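Local coordinates for hypothetical protein (Anabaena variabilis, PDB 2OBN) that is of unknown function but pairs a Rossmann-like N-terminal domain with a C-terminal P-loop NTPase-type domain, so it may bind a nucleotide, at residues B[175-178]-B[183-186]. The protein carries 2 engineered substitutions. Numbering follows the deposited sequence.
Sequences WAAK and RSKF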
# COMPACT_ATOMS: atom_id res chain seq x y z
N TRP B 175 -12.65 2.49 25.02
CA TRP B 175 -13.67 2.67 26.05
C TRP B 175 -13.12 2.41 27.46
O TRP B 175 -13.51 3.11 28.40
CB TRP B 175 -14.91 1.83 25.76
CG TRP B 175 -15.57 2.21 24.47
CD1 TRP B 175 -15.72 3.48 23.98
CD2 TRP B 175 -16.20 1.34 23.54
NE1 TRP B 175 -16.38 3.44 22.78
CE2 TRP B 175 -16.69 2.15 22.49
CE3 TRP B 175 -16.39 -0.04 23.48
CZ2 TRP B 175 -17.37 1.62 21.39
CZ3 TRP B 175 -17.07 -0.56 22.39
CH2 TRP B 175 -17.55 0.27 21.36
N ALA B 176 -12.19 1.46 27.59
CA ALA B 176 -11.57 1.15 28.89
C ALA B 176 -10.67 2.29 29.35
O ALA B 176 -10.69 2.65 30.53
CB ALA B 176 -10.77 -0.13 28.83
N ALA B 177 -9.87 2.84 28.44
CA ALA B 177 -9.02 3.99 28.77
C ALA B 177 -9.84 5.21 29.18
O ALA B 177 -9.45 5.95 30.09
CB ALA B 177 -8.12 4.33 27.62
N LYS B 178 -10.97 5.42 28.50
CA LYS B 178 -11.87 6.54 28.81
C LYS B 178 -12.51 6.37 30.20
O LYS B 178 -12.65 7.34 30.98
CB LYS B 178 -12.99 6.66 27.76
CG LYS B 178 -13.87 7.88 27.96
CD LYS B 178 -14.99 8.03 26.94
CE LYS B 178 -15.79 9.31 27.26
NZ LYS B 178 -16.98 9.54 26.39
N ARG B 183 -7.55 10.69 28.56
CA ARG B 183 -8.06 11.36 27.37
C ARG B 183 -7.69 10.43 26.23
O ARG B 183 -6.53 10.39 25.83
CB ARG B 183 -7.42 12.73 27.20
CG ARG B 183 -7.86 13.74 28.26
CD ARG B 183 -7.20 15.08 28.01
NE ARG B 183 -7.33 15.38 26.58
CZ ARG B 183 -8.39 15.95 26.02
NH1 ARG B 183 -9.42 16.38 26.74
NH2 ARG B 183 -8.41 16.15 24.70
N SER B 184 -8.68 9.69 25.73
CA SER B 184 -8.50 8.66 24.71
C SER B 184 -9.21 8.99 23.40
O SER B 184 -10.30 9.58 23.40
CB SER B 184 -9.06 7.33 25.26
OG SER B 184 -8.89 6.25 24.36
N LYS B 185 -8.57 8.65 22.28
CA LYS B 185 -9.17 8.82 20.97
C LYS B 185 -9.01 7.58 20.09
O LYS B 185 -7.92 7.01 20.01
CB LYS B 185 -8.59 10.00 20.20
CG LYS B 185 -9.63 10.53 19.20
CD LYS B 185 -9.09 11.36 18.10
CE LYS B 185 -10.24 12.12 17.40
NZ LYS B 185 -11.51 11.37 17.19
N PHE B 186 -10.11 7.18 19.45
CA PHE B 186 -10.13 6.07 18.50
C PHE B 186 -9.98 6.68 17.10
O PHE B 186 -10.63 7.67 16.80
CB PHE B 186 -11.44 5.29 18.62
CG PHE B 186 -11.68 4.33 17.49
CD1 PHE B 186 -11.06 3.10 17.46
CD2 PHE B 186 -12.51 4.69 16.42
CE1 PHE B 186 -11.25 2.22 16.39
CE2 PHE B 186 -12.70 3.83 15.36
CZ PHE B 186 -12.07 2.58 15.35
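This contact belongs to a beta-alpha-beta crossover of the P-loop-type domain, in which helix 166-179 connects parallel strands 153-159 and 184-187 of one six-stranded sheet, with strand 228-231 between them. The last turn of the helix lies against strand 184-187, the edge strand within this chain, and Ala177 and Ser184 make the join. Both side chains point into the gap between helix and strand, and Ala177 CB meets Ser184 CB at 3.9 Å. Ser184 OG also lies 3.9 Å from Ala177 CB, so the methyl packs on the whole CB-OG arm of the serine. With OG anti to the backbone N (chi1 -178°), the hydroxyl runs in beside the helix, where it hydrogen-bonds His174 ND1, one turn before Lys178; a weak hydrogen bond links it to His230 NE2 on the adjoining strand. A looser touch comes from the helix backbone, with Lys178 N 4.2 Å from Ser184 CB, while the extended lysine chain leads its amine away from the strand. Of the CA atoms, the nearest pair across the contact is Lys178 and Ser184, 5.7 Å apart. Phe186, two residues along the strand, continues the packing onto Met167, Ser170, Leu171 and His174 of the same helix. Strand 228-231 flanks the contact, setting His230 against Ala177 and Ile228 against Ser184, and helix 340-347 packs Leu343 onto Ala177.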